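Local structure of esterase (Thermotoga maritima, 3DOH) at residues A[145-150]-A[160-165]; A[191-196]-A[216-221]; A[246-251]-A[286-291]. The protein is a thermostable esterase, hydrolysing carboxylic esters with an alpha/beta-hydrolase domain that is preceded by an immunoglobulin-like domain. All coordinates share one frame; numbering follows the deposited sequence.

Contact 1: residues A[145-150]-A[160-165]; sequences LAFTFK and YRLFVP. With SO4 (sulfate ion), chain G.
Y160 O is gripped twice: it accepts the backbone N-H of F147, with F147 N 2.9 Å away and 157° at the hydrogen, and the side-chain ND2 of N190. The return bond, Y160 N to F147 O, measures 2.8 Å, and N190 ND2 adds a weak bond to F147 O. Farther along, L162 N donates soundly to L145 O at 3.0 Å, while the bond from L145 N to L162 O is weak. This antiparallel hairpin forms the margin of the alpha/beta-hydrolase sheet, strand 144-150 being its outermost strand at this end.

On the face shared by F147, Y160 and L162, the phenol ring lies across the F147 side chain. With chi1 at 70°, Y160 CG stands between backbone N and carbonyl carbon, and F147 CB sits over one ring face, 3.7 Å from the ring centroid. The two rings themselves meet obliquely, their planes 36° apart. F149 CB approaches Y160 CE1 at 3.9 Å, and I250 of helix 242-257 also packs against the phenol. Were Y160 replaced by an alanine, F147 CB would probably lose its aromatic cover and a gap would be likely to open towards I250.

On the other face, R161 bends at chi2 and chi3 so that its guanidinium passes A146, whose CB lies over one face of the planar group. A sulfate, probably from the crystallisation liquor, lies in the plane at the edge and also binds H138. Y160 and F149 thus seat one face on the helix, while the positive charge of R161, gripped also by F144 O and N190 O, probably accounts for the weakly bound sulfate.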
ATOM      1  N   LEU A 145       4.767 -40.707  25.438  1.00 33.28           N
ATOM      2  CA  LEU A 145       3.814 -41.619  26.064  1.00 33.01           C
ATOM      3  C   LEU A 145       2.970 -40.923  27.114  1.00 33.24           C
ATOM      4  O   LEU A 145       3.436 -40.019  27.800  1.00 33.57           O
ATOM      5  CB  LEU A 145       4.599 -42.746  26.726  1.00 32.91           C
ATOM      6  CG  LEU A 145       5.465 -43.532  25.755  1.00 31.77           C
ATOM      7  CD1 LEU A 145       6.542 -44.281  26.488  1.00 29.29           C
ATOM      8  CD2 LEU A 145       4.548 -44.432  24.932  1.00 30.35           C
ATOM      9  N   ALA A 146       1.718 -41.345  27.223  1.00 34.21           N
ATOM     10  CA  ALA A 146       0.805 -40.824  28.243  1.00 35.18           C
ATOM     11  C   ALA A 146       0.741 -41.794  29.413  1.00 35.78           C
ATOM     12  O   ALA A 146       0.703 -43.002  29.219  1.00 36.61           O
ATOM     13  CB  ALA A 146      -0.576 -40.592  27.659  1.00 34.60           C
ATOM     14  N   PHE A 147       0.775 -41.259  30.622  1.00 36.53           N
ATOM     15  CA  PHE A 147       0.674 -42.054  31.829  1.00 37.45           C
ATOM     16  C   PHE A 147      -0.123 -41.229  32.815  1.00 38.28           C
ATOM     17  O   PHE A 147      -0.249 -40.014  32.640  1.00 38.47           O
ATOM     18  CB  PHE A 147       2.072 -42.357  32.395  1.00 37.13           C
ATOM     19  CG  PHE A 147       2.860 -43.336  31.578  1.00 37.74           C
ATOM     20  CD1 PHE A 147       2.433 -44.655  31.431  1.00 39.62           C
ATOM     21  CD2 PHE A 147       4.038 -42.948  30.944  1.00 37.36           C
ATOM     22  CE1 PHE A 147       3.193 -45.577  30.657  1.00 40.42           C
ATOM     23  CE2 PHE A 147       4.797 -43.852  30.165  1.00 34.50           C
ATOM     24  CZ  PHE A 147       4.384 -45.154  30.030  1.00 37.38           C
ATOM     25  N   THR A 148      -0.676 -41.886  33.834  1.00 39.55           N
ATOM     26  CA  THR A 148      -1.249 -41.209  35.021  1.00 40.01           C
ATOM     27  C   THR A 148      -0.592 -41.816  36.231  1.00 40.18           C
ATOM     28  O   THR A 148      -0.310 -43.007  36.220  1.00 40.38           O
ATOM     29  CB  THR A 148      -2.724 -41.483  35.167  1.00 39.60           C
ATOM     30  OG1 THR A 148      -3.317 -41.476  33.870  1.00 41.61           O
ATOM     31  CG2 THR A 148      -3.358 -40.411  35.970  1.00 40.08           C
ATOM     32  N   PHE A 149      -0.341 -41.017  37.262  1.00 40.01           N
ATOM     33  CA  PHE A 149       0.241 -41.531  38.460  1.00 40.63           C
ATOM     34  C   PHE A 149      -0.750 -41.252  39.544  1.00 43.35           C
ATOM     35  O   PHE A 149      -1.375 -40.186  39.549  1.00 43.45           O
ATOM     36  CB  PHE A 149       1.565 -40.818  38.717  1.00 39.93           C
ATOM     37  CG  PHE A 149       2.067 -40.897  40.140  1.00 35.66           C
ATOM     38  CD1 PHE A 149       2.803 -41.977  40.564  1.00 32.75           C
ATOM     39  CD2 PHE A 149       1.825 -39.862  41.029  1.00 33.11           C
ATOM     40  CE1 PHE A 149       3.290 -42.043  41.861  1.00 32.53           C
ATOM     41  CE2 PHE A 149       2.309 -39.906  42.326  1.00 33.42           C
ATOM     42  CZ  PHE A 149       3.035 -41.006  42.743  1.00 35.98           C
ATOM     43  N   LYS A 150      -0.938 -42.222  40.442  1.00 46.35           N
ATOM     44  CA  LYS A 150      -1.785 -41.997  41.631  1.00 49.63           C
ATOM     45  C   LYS A 150      -0.906 -41.899  42.888  1.00 50.71           C
ATOM     46  O   LYS A 150      -0.269 -42.870  43.299  1.00 50.88           O
ATOM     47  CB  LYS A 150      -2.953 -43.020  41.755  1.00 49.86           C
ATOM     48  CG  LYS A 150      -2.673 -44.522  41.347  1.00 51.58           C
ATOM     49  CD  LYS A 150      -3.768 -45.504  41.909  1.00 51.68           C
ATOM     50  CE  LYS A 150      -3.825 -46.882  41.180  1.00 52.89           C
ATOM     51  NZ  LYS A 150      -3.066 -47.997  41.859  1.00 54.18           N
ATOM     52  N   TYR A 160       0.624 -37.421  33.191  1.00 32.34           N
ATOM     53  CA  TYR A 160       1.890 -36.939  32.652  1.00 32.01           C
ATOM     54  C   TYR A 160       2.291 -37.528  31.315  1.00 31.20           C
ATOM     55  O   TYR A 160       1.816 -38.578  30.904  1.00 31.76           O
ATOM     56  CB  TYR A 160       3.009 -37.081  33.679  1.00 32.46           C
ATOM     57  CG  TYR A 160       3.449 -38.496  33.987  1.00 33.39           C
ATOM     58  CD1 TYR A 160       2.735 -39.308  34.907  1.00 32.30           C
ATOM     59  CD2 TYR A 160       4.601 -39.026  33.390  1.00 32.97           C
ATOM     60  CE1 TYR A 160       3.164 -40.613  35.210  1.00 30.44           C
ATOM     61  CE2 TYR A 160       5.042 -40.313  33.679  1.00 32.67           C
ATOM     62  CZ  TYR A 160       4.322 -41.099  34.593  1.00 33.34           C
ATOM     63  OH  TYR A 160       4.785 -42.369  34.854  1.00 34.94           O
ATOM     64  N   ARG A 161       3.139 -36.796  30.616  1.00 30.31           N
ATOM     65  CA  ARG A 161       3.623 -37.205  29.315  1.00 29.02           C
ATOM     66  C   ARG A 161       5.108 -37.327  29.491  1.00 27.85           C
ATOM     67  O   ARG A 161       5.726 -36.442  30.077  1.00 27.99           O
ATOM     68  CB  ARG A 161       3.331 -36.148  28.221  1.00 28.72           C
ATOM     69  CG  ARG A 161       1.883 -35.763  27.960  1.00 28.44           C
ATOM     70  CD  ARG A 161       1.016 -36.868  27.386  1.00 30.11           C
ATOM     71  NE  ARG A 161       1.318 -37.218  26.005  1.00 33.80           N
ATOM     72  CZ  ARG A 161       0.450 -37.202  24.985  1.00 33.96           C
ATOM     73  NH1 ARG A 161      -0.828 -36.852  25.141  1.00 31.08           N
ATOM     74  NH2 ARG A 161       0.881 -37.548  23.779  1.00 34.21           N
ATOM     75  N   LEU A 162       5.677 -38.399  28.962  1.00 26.99           N
ATOM     76  CA  LEU A 162       7.100 -38.683  29.110  1.00 26.94           C
ATOM     77  C   LEU A 162       7.713 -39.043  27.771  1.00 26.34           C
ATOM     78  O   LEU A 162       7.190 -39.901  27.090  1.00 26.72           O
ATOM     79  CB  LEU A 162       7.286 -39.867  30.061  1.00 27.04           C
ATOM     80  CG  LEU A 162       8.680 -40.495  30.163  1.00 27.18           C
ATOM     81  CD1 LEU A 162       9.571 -39.697  31.119  1.00 25.55           C
ATOM     82  CD2 LEU A 162       8.556 -41.928  30.647  1.00 25.80           C
ATOM     83  N   PHE A 163       8.816 -38.402  27.406  1.00 25.82           N
ATOM     84  CA  PHE A 163       9.572 -38.745  26.172  1.00 26.67           C
ATOM     85  C   PHE A 163      10.711 -39.674  26.545  1.00 27.25           C
ATOM     86  O   PHE A 163      11.500 -39.378  27.415  1.00 27.71           O
ATOM     87  CB  PHE A 163      10.137 -37.472  25.494  1.00 25.56           C
ATOM     88  CG  PHE A 163      10.993 -37.712  24.237  1.00 24.77           C
ATOM     89  CD1 PHE A 163      10.405 -37.717  22.947  1.00 22.49           C
ATOM     90  CD2 PHE A 163      12.388 -37.819  24.331  1.00 22.92           C
ATOM     91  CE1 PHE A 163      11.197 -37.850  21.757  1.00 20.93           C
ATOM     92  CE2 PHE A 163      13.198 -37.979  23.164  1.00 23.35           C
ATOM     93  CZ  PHE A 163      12.588 -37.997  21.867  1.00 22.45           C
ATOM     94  N   VAL A 164      10.801 -40.797  25.874  1.00 28.67           N
ATOM     95  CA  VAL A 164      11.902 -41.716  26.082  1.00 30.04           C
ATOM     96  C   VAL A 164      12.812 -41.671  24.837  1.00 31.08           C
ATOM     97  O   VAL A 164      12.326 -41.803  23.736  1.00 30.18           O
ATOM     98  CB  VAL A 164      11.311 -43.149  26.330  1.00 30.34           C
ATOM     99  CG1 VAL A 164      12.392 -44.250  26.332  1.00 29.13           C
ATOM    100  CG2 VAL A 164      10.482 -43.165  27.639  1.00 29.89           C
ATOM    101  N   PRO A 165      14.138 -41.477  25.012  1.00 32.83           N
ATOM    102  CA  PRO A 165      15.006 -41.390  23.809  1.00 34.29           C
ATOM    103  C   PRO A 165      14.978 -42.681  22.965  1.00 36.62           C
ATOM    104  O   PRO A 165      14.646 -43.742  23.477  1.00 35.64           O
ATOM    105  CB  PRO A 165      16.414 -41.127  24.374  1.00 34.10           C
ATOM    106  CG  PRO A 165      16.310 -41.164  25.890  1.00 32.32           C
ATOM    107  CD  PRO A 165      14.879 -41.362  26.286  1.00 32.54           C
TER
HETATM  108  S   SO4 G 404      -1.103 -38.297  20.844  1.00 49.65           S
HETATM  109  O1  SO4 G 404      -1.732 -37.481  21.881  1.00 50.49           O
HETATM  110  O2  SO4 G 404      -2.149 -39.171  20.302  1.00 50.93           O
HETATM  111  O3  SO4 G 404       0.006 -39.091  21.390  1.00 48.32           O
HETATM  112  O4  SO4 G 404      -0.583 -37.432  19.777  1.00 50.16           O

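Contact 2: residues A[191-196]-A[216-221]; sequences YLQVAG and VLAPQC
A218 belongs to strand 215-219 of the alpha/beta-hydrolase sheet and meets the short helical turn 192-195 twice. Its CB packs on V194 CG2 at 3.7 Å, while its carbonyl O receives the side-chain amide of Q193, with NE2 3.0 Å away. That bond is almost straight, 176° at the hydrogen, and the acceptor lies in the plane of the Q193 amide, although the donor stands above the carbonyl plane of A218. The other firm partner of Q193 NE2 is N190 OD1, so two acceptors fix the rotation of this buried amide.

P219 follows with its carbonyl: Q193 CG comes to 3.5 Å of P219 O. The glutamine's chi1 of 84°, CG between backbone N and carbonyl carbon, and a bend at chi2 bring the amide to A218 O.

At Q220, where the strand has given way to loop, the side chain runs out extended and crosses Q193 at about a right angle. Its amide is held by the segment leading into the turn: OE1 takes the N-H of N190, and NE2 donates to D189 OD1 and E185 O. Polar groups thus fasten the turn to the strand end inside the core. Q220 CB rests 3.6 Å from Q193 CD.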
ATOM      1  N   TYR A 191      -2.819 -33.196  27.656  1.00 29.46           N
ATOM      2  CA  TYR A 191      -2.392 -32.749  26.332  1.00 29.37           C
ATOM      3  C   TYR A 191      -1.896 -31.313  26.378  1.00 28.87           C
ATOM      4  O   TYR A 191      -0.796 -30.996  25.923  1.00 28.77           O
ATOM      5  CB  TYR A 191      -3.540 -32.877  25.328  1.00 29.13           C
ATOM      6  CG  TYR A 191      -3.099 -32.825  23.883  1.00 29.32           C
ATOM      7  CD1 TYR A 191      -2.887 -33.991  23.159  1.00 28.52           C
ATOM      8  CD2 TYR A 191      -2.895 -31.610  23.243  1.00 31.13           C
ATOM      9  CE1 TYR A 191      -2.484 -33.949  21.838  1.00 28.38           C
ATOM     10  CE2 TYR A 191      -2.492 -31.557  21.921  1.00 30.34           C
ATOM     11  CZ  TYR A 191      -2.288 -32.729  21.224  1.00 29.99           C
ATOM     12  OH  TYR A 191      -1.886 -32.682  19.909  1.00 29.72           O
ATOM     13  N   LEU A 192      -2.734 -30.454  26.938  1.00 29.08           N
ATOM     14  CA  LEU A 192      -2.437 -29.029  27.124  1.00 28.74           C
ATOM     15  C   LEU A 192      -0.997 -28.681  27.451  1.00 27.96           C
ATOM     16  O   LEU A 192      -0.436 -27.774  26.823  1.00 28.15           O
ATOM     17  CB  LEU A 192      -3.335 -28.464  28.203  1.00 28.50           C
ATOM     18  CG  LEU A 192      -4.362 -27.438  27.737  1.00 30.28           C
ATOM     19  CD1 LEU A 192      -4.643 -27.442  26.216  1.00 28.72           C
ATOM     20  CD2 LEU A 192      -5.622 -27.651  28.540  1.00 29.06           C
ATOM     21  N   GLN A 193      -0.402 -29.417  28.391  1.00 26.74           N
ATOM     22  CA  GLN A 193       0.869 -29.004  29.022  1.00 25.96           C
ATOM     23  C   GLN A 193       2.054 -29.264  28.108  1.00 24.98           C
ATOM     24  O   GLN A 193       3.210 -28.852  28.363  1.00 24.27           O
ATOM     25  CB  GLN A 193       1.047 -29.647  30.420  1.00 25.99           C
ATOM     26  CG  GLN A 193       1.615 -31.060  30.471  1.00 27.55           C
ATOM     27  CD  GLN A 193       0.577 -32.132  30.195  1.00 30.55           C
ATOM     28  OE1 GLN A 193      -0.522 -31.838  29.710  1.00 32.17           O
ATOM     29  NE2 GLN A 193       0.917 -33.388  30.503  1.00 30.36           N
ATOM     30  N   VAL A 194       1.730 -29.927  27.011  1.00 23.98           N
ATOM     31  CA  VAL A 194       2.709 -30.339  26.062  1.00 23.09           C
ATOM     32  C   VAL A 194       2.423 -29.595  24.737  1.00 23.38           C
ATOM     33  O   VAL A 194       3.220 -29.634  23.810  1.00 25.30           O
ATOM     34  CB  VAL A 194       2.687 -31.913  26.014  1.00 23.04           C
ATOM     35  CG1 VAL A 194       2.301 -32.482  24.659  1.00 22.96           C
ATOM     36  CG2 VAL A 194       3.971 -32.517  26.573  1.00 20.34           C
ATOM     37  N   ALA A 195       1.312 -28.883  24.655  1.00 21.97           N
ATOM     38  CA  ALA A 195       0.926 -28.285  23.409  1.00 21.25           C
ATOM     39  C   ALA A 195       0.834 -26.759  23.493  1.00 21.55           C
ATOM     40  O   ALA A 195       0.878 -26.056  22.478  1.00 20.80           O
ATOM     41  CB  ALA A 195      -0.375 -28.850  22.971  1.00 21.13           C
ATOM     42  N   GLY A 196       0.713 -26.240  24.702  1.00 22.05           N
ATOM     43  CA  GLY A 196       0.520 -24.803  24.878  1.00 22.77           C
ATOM     44  C   GLY A 196       1.716 -23.959  24.483  1.00 23.73           C
ATOM     45  O   GLY A 196       1.540 -22.819  24.089  1.00 24.12           O
ATOM     46  N   VAL A 216      12.108 -36.457  28.761  1.00 29.28           N
ATOM     47  CA  VAL A 216      11.323 -35.289  29.127  1.00 28.28           C
ATOM     48  C   VAL A 216      10.070 -35.716  29.836  1.00 28.14           C
ATOM     49  O   VAL A 216       9.265 -36.447  29.288  1.00 28.49           O
ATOM     50  CB  VAL A 216      10.890 -34.473  27.909  1.00 28.07           C
ATOM     51  CG1 VAL A 216      10.205 -33.177  28.337  1.00 26.59           C
ATOM     52  CG2 VAL A 216      12.074 -34.162  27.029  1.00 28.17           C
ATOM     53  N   LEU A 217       9.901 -35.220  31.049  1.00 27.94           N
ATOM     54  CA  LEU A 217       8.707 -35.449  31.804  1.00 27.52           C
ATOM     55  C   LEU A 217       7.939 -34.150  31.850  1.00 28.25           C
ATOM     56  O   LEU A 217       8.465 -33.097  32.242  1.00 28.12           O
ATOM     57  CB  LEU A 217       9.071 -35.902  33.215  1.00 27.16           C
ATOM     58  CG  LEU A 217       8.082 -35.619  34.330  1.00 25.34           C
ATOM     59  CD1 LEU A 217       6.875 -36.441  34.156  1.00 21.93           C
ATOM     60  CD2 LEU A 217       8.718 -35.905  35.644  1.00 26.25           C
ATOM     61  N   ALA A 218       6.668 -34.246  31.481  1.00 28.90           N
ATOM     62  CA  ALA A 218       5.796 -33.094  31.430  1.00 28.96           C
ATOM     63  C   ALA A 218       4.534 -33.469  32.173  1.00 29.11           C
ATOM     64  O   ALA A 218       3.638 -34.107  31.624  1.00 29.61           O
ATOM     65  CB  ALA A 218       5.494 -32.733  29.979  1.00 27.82           C
ATOM     66  N   PRO A 219       4.490 -33.170  33.455  1.00 29.36           N
ATOM     67  CA  PRO A 219       3.280 -33.334  34.266  1.00 30.10           C
ATOM     68  C   PRO A 219       2.181 -32.283  34.094  1.00 30.82           C
ATOM     69  O   PRO A 219       2.476 -31.113  33.840  1.00 31.41           O
ATOM     70  CB  PRO A 219       3.819 -33.323  35.708  1.00 30.05           C
ATOM     71  CG  PRO A 219       5.072 -32.571  35.627  1.00 30.05           C
ATOM     72  CD  PRO A 219       5.664 -32.828  34.259  1.00 29.82           C
ATOM     73  N   GLN A 220       0.916 -32.706  34.254  1.00 31.52           N
ATOM     74  CA  GLN A 220      -0.227 -31.761  34.230  1.00 32.04           C
ATOM     75  C   GLN A 220      -0.889 -31.549  35.567  1.00 32.69           C
ATOM     76  O   GLN A 220      -1.233 -32.498  36.264  1.00 33.65           O
ATOM     77  CB  GLN A 220      -1.309 -32.196  33.249  1.00 31.71           C
ATOM     78  CG  GLN A 220      -2.535 -31.291  33.296  1.00 29.69           C
ATOM     79  CD  GLN A 220      -3.465 -31.531  32.117  1.00 31.42           C
ATOM     80  OE1 GLN A 220      -3.803 -32.672  31.804  1.00 30.29           O
ATOM     81  NE2 GLN A 220      -3.867 -30.450  31.440  1.00 30.32           N
ATOM     82  N   CYS A 221      -1.072 -30.284  35.931  1.00 33.29           N
ATOM     83  CA  CYS A 221      -1.637 -29.935  37.229  1.00 33.65           C
ATOM     84  C   CYS A 221      -3.084 -29.474  37.095  1.00 34.47           C
ATOM     85  O   CYS A 221      -3.471 -28.899  36.077  1.00 34.45           O
ATOM     86  CB  CYS A 221      -0.799 -28.846  37.902  1.00 33.17           C
ATOM     87  SG  CYS A 221      -1.725 -27.784  39.035  1.00 32.83           S
TER

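Contact 3: residues A[246-251]-A[286-291]; sequences AVIKII and ELFAAA
L287 pushes its CD2 branch between two isoleucines one turn apart on helix 242-257, lying 3.9 Å from I251 CG2 and 4.1 Å from I248 CD1. The leucine and each isoleucine point in opposing directions and overlap alongside at their methyl ends. This is the layered packing of an alpha/beta-hydrolase fold: the helix lies against the central sheet, and segment 286-291 is the link of a beta-alpha-beta crossover, leaving helix 272-283 and entering strand 290-294.

F288 completes the apolar patch. Its ring reaches back from the link toward the helix, and L287 CB stands over one of its faces, so the two neighbouring side chains approach the isoleucines as a pair. I248 gets to the ring through its delta methyl: with CG1 beside the backbone N and chi2 at -63°, CD1 comes to 3.9 Å of F288 CZ, at an oblique angle.

All the groups that meet are hydrocarbon, held by van der Waals contact and the burial of apolar surface. Around them, F288 also touches A280 and I281 of helix 272-283, and I265 of strand 264-270 lies against both F288 and I251. The two helices and the sheet therefore converge here. I251 crosses the phenylalanine at about a right angle; its chi2 of 156° stretches the chain outward, bringing CD1 to the ring edge, near the ring plane, at 3.9 Å from F288 CE1.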
ATOM      1  N   ALA A 246       3.512 -34.510  44.191  1.00 30.46           N
ATOM      2  CA  ALA A 246       3.301 -35.664  43.403  1.00 30.69           C
ATOM      3  C   ALA A 246       4.443 -35.747  42.346  1.00 31.48           C
ATOM      4  O   ALA A 246       5.176 -36.740  42.341  1.00 32.26           O
ATOM      5  CB  ALA A 246       1.919 -35.620  42.809  1.00 29.91           C
ATOM      6  N   VAL A 247       4.649 -34.705  41.511  1.00 31.67           N
ATOM      7  CA  VAL A 247       5.746 -34.680  40.499  1.00 31.27           C
ATOM      8  C   VAL A 247       7.079 -35.253  41.014  1.00 32.06           C
ATOM      9  O   VAL A 247       7.754 -36.031  40.339  1.00 31.50           O
ATOM     10  CB  VAL A 247       5.985 -33.250  39.960  1.00 31.73           C
ATOM     11  CG1 VAL A 247       7.198 -33.188  39.032  1.00 29.73           C
ATOM     12  CG2 VAL A 247       4.745 -32.730  39.279  1.00 29.99           C
ATOM     13  N   ILE A 248       7.461 -34.887  42.225  1.00 32.84           N
ATOM     14  CA  ILE A 248       8.680 -35.474  42.774  1.00 34.22           C
ATOM     15  C   ILE A 248       8.643 -37.008  42.822  1.00 35.02           C
ATOM     16  O   ILE A 248       9.555 -37.684  42.339  1.00 35.24           O
ATOM     17  CB  ILE A 248       9.007 -34.902  44.138  1.00 33.77           C
ATOM     18  CG1 ILE A 248       9.179 -33.395  44.009  1.00 34.44           C
ATOM     19  CG2 ILE A 248      10.254 -35.556  44.678  1.00 32.98           C
ATOM     20  CD1 ILE A 248      10.339 -32.985  43.105  1.00 32.46           C
ATOM     21  N   LYS A 249       7.565 -37.539  43.384  1.00 36.14           N
ATOM     22  CA  LYS A 249       7.391 -38.983  43.512  1.00 37.30           C
ATOM     23  C   LYS A 249       7.487 -39.610  42.152  1.00 37.20           C
ATOM     24  O   LYS A 249       8.015 -40.684  41.994  1.00 37.39           O
ATOM     25  CB  LYS A 249       6.042 -39.305  44.160  1.00 37.57           C
ATOM     26  CG  LYS A 249       5.975 -38.939  45.626  1.00 39.83           C
ATOM     27  CD  LYS A 249       4.551 -38.965  46.115  1.00 45.06           C
ATOM     28  CE  LYS A 249       4.488 -38.462  47.561  1.00 49.32           C
ATOM     29  NZ  LYS A 249       3.072 -38.374  48.096  1.00 50.58           N
ATOM     30  N   ILE A 250       7.011 -38.902  41.142  1.00 37.93           N
ATOM     31  CA  ILE A 250       7.072 -39.455  39.802  1.00 37.83           C
ATOM     32  C   ILE A 250       8.468 -39.380  39.157  1.00 37.99           C
ATOM     33  O   ILE A 250       8.849 -40.305  38.419  1.00 38.64           O
ATOM     34  CB  ILE A 250       5.827 -39.061  38.943  1.00 37.83           C
ATOM     35  CG1 ILE A 250       6.136 -38.774  37.504  1.00 36.13           C
ATOM     36  CG2 ILE A 250       5.061 -37.845  39.521  1.00 38.86           C
ATOM     37  CD1 ILE A 250       4.904 -38.102  36.948  1.00 36.84           C
ATOM     38  N   ILE A 251       9.255 -38.351  39.493  1.00 37.45           N
ATOM     39  CA  ILE A 251      10.684 -38.349  39.131  1.00 36.88           C
ATOM     40  C   ILE A 251      11.345 -39.628  39.664  1.00 37.13           C
ATOM     41  O   ILE A 251      12.114 -40.299  38.958  1.00 36.05           O
ATOM     42  CB  ILE A 251      11.415 -37.037  39.575  1.00 36.95           C
ATOM     43  CG1 ILE A 251      11.047 -35.892  38.617  1.00 36.09           C
ATOM     44  CG2 ILE A 251      12.936 -37.196  39.594  1.00 35.67           C
ATOM     45  CD1 ILE A 251      11.192 -34.512  39.217  1.00 35.06           C
ATOM     46  N   GLU A 286      18.643 -31.219  46.523  1.00 40.63           N
ATOM     47  CA  GLU A 286      19.508 -32.336  46.300  1.00 40.56           C
ATOM     48  C   GLU A 286      19.176 -32.971  44.969  1.00 38.70           C
ATOM     49  O   GLU A 286      19.999 -33.696  44.399  1.00 38.64           O
ATOM     50  CB  GLU A 286      19.355 -33.319  47.463  1.00 41.89           C
ATOM     51  CG  GLU A 286      19.589 -32.644  48.855  1.00 47.31           C
ATOM     52  CD  GLU A 286      21.004 -32.019  48.998  1.00 54.09           C
ATOM     53  OE1 GLU A 286      21.990 -32.809  49.027  1.00 55.24           O
ATOM     54  OE2 GLU A 286      21.121 -30.754  49.095  1.00 55.36           O
ATOM     55  N   LEU A 287      17.990 -32.685  44.455  1.00 36.37           N
ATOM     56  CA  LEU A 287      17.507 -33.449  43.324  1.00 35.48           C
ATOM     57  C   LEU A 287      17.987 -32.943  41.928  1.00 34.81           C
ATOM     58  O   LEU A 287      18.344 -33.732  41.054  1.00 34.55           O
ATOM     59  CB  LEU A 287      15.977 -33.612  43.409  1.00 35.43           C
ATOM     60  CG  LEU A 287      15.473 -34.794  42.577  1.00 34.55           C
ATOM     61  CD1 LEU A 287      15.872 -36.067  43.226  1.00 33.79           C
ATOM     62  CD2 LEU A 287      13.996 -34.758  42.402  1.00 32.85           C
ATOM     63  N   PHE A 288      18.026 -31.629  41.731  1.00 33.80           N
ATOM     64  CA  PHE A 288      18.198 -31.082  40.383  1.00 32.48           C
ATOM     65  C   PHE A 288      19.599 -30.562  40.074  1.00 31.21           C
ATOM     66  O   PHE A 288      20.258 -29.984  40.921  1.00 31.04           O
ATOM     67  CB  PHE A 288      17.145 -30.010  40.129  1.00 32.39           C
ATOM     68  CG  PHE A 288      15.725 -30.470  40.401  1.00 31.72           C
ATOM     69  CD1 PHE A 288      15.036 -31.237  39.466  1.00 31.29           C
ATOM     70  CD2 PHE A 288      15.074 -30.101  41.574  1.00 31.06           C
ATOM     71  CE1 PHE A 288      13.729 -31.644  39.701  1.00 31.05           C
ATOM     72  CE2 PHE A 288      13.767 -30.501  41.827  1.00 29.00           C
ATOM     73  CZ  PHE A 288      13.097 -31.281  40.896  1.00 30.71           C
ATOM     74  N   ALA A 289      20.046 -30.807  38.849  1.00 29.97           N
ATOM     75  CA  ALA A 289      21.366 -30.366  38.370  1.00 28.59           C
ATOM     76  C   ALA A 289      21.398 -28.866  37.931  1.00 27.79           C
ATOM     77  O   ALA A 289      22.421 -28.191  38.092  1.00 28.05           O
ATOM     78  CB  ALA A 289      21.819 -31.254  37.226  1.00 27.96           C
ATOM     79  N   ALA A 290      20.278 -28.395  37.390  1.00 25.87           N
ATOM     80  CA  ALA A 290      20.156 -27.027  36.909  1.00 25.11           C
ATOM     81  C   ALA A 290      18.700 -26.705  36.577  1.00 24.15           C
ATOM     82  O   ALA A 290      17.921 -27.590  36.227  1.00 23.81           O
ATOM     83  CB  ALA A 290      21.038 -26.814  35.689  1.00 25.15           C
ATOM     84  N   ALA A 291      18.346 -25.430  36.693  1.00 23.41           N
ATOM     85  CA  ALA A 291      16.973 -24.992  36.578  1.00 22.89           C
ATOM     86  C   ALA A 291      16.890 -23.815  35.612  1.00 23.39           C
ATOM     87  O   ALA A 291      17.808 -22.990  35.571  1.00 24.96           O
ATOM     88  CB  ALA A 291      16.491 -24.575  37.928  1.00 22.90           C
TER

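Overall arrangement
From the N terminus the three contacts close one after another; none nests in or crosses another. Contact 1 closes a beta hairpin, with nine residues between its segments. Contact 2 closes a loop of 19 residues, bringing the turn at 192-195 back to strand 215-219, which pairs with the second hairpin strand: R161 O probably accepts from A218 N. Contact 3 spans 34 residues, including strand 264-270 and helix 272-283. Helix 242-257 is shared ground: F149 packs on K249, L217 on I250 and I251, and P219 on V247. Together the contacts tie the outer hairpin, the middle of the sheet and its flanking helices into one domain.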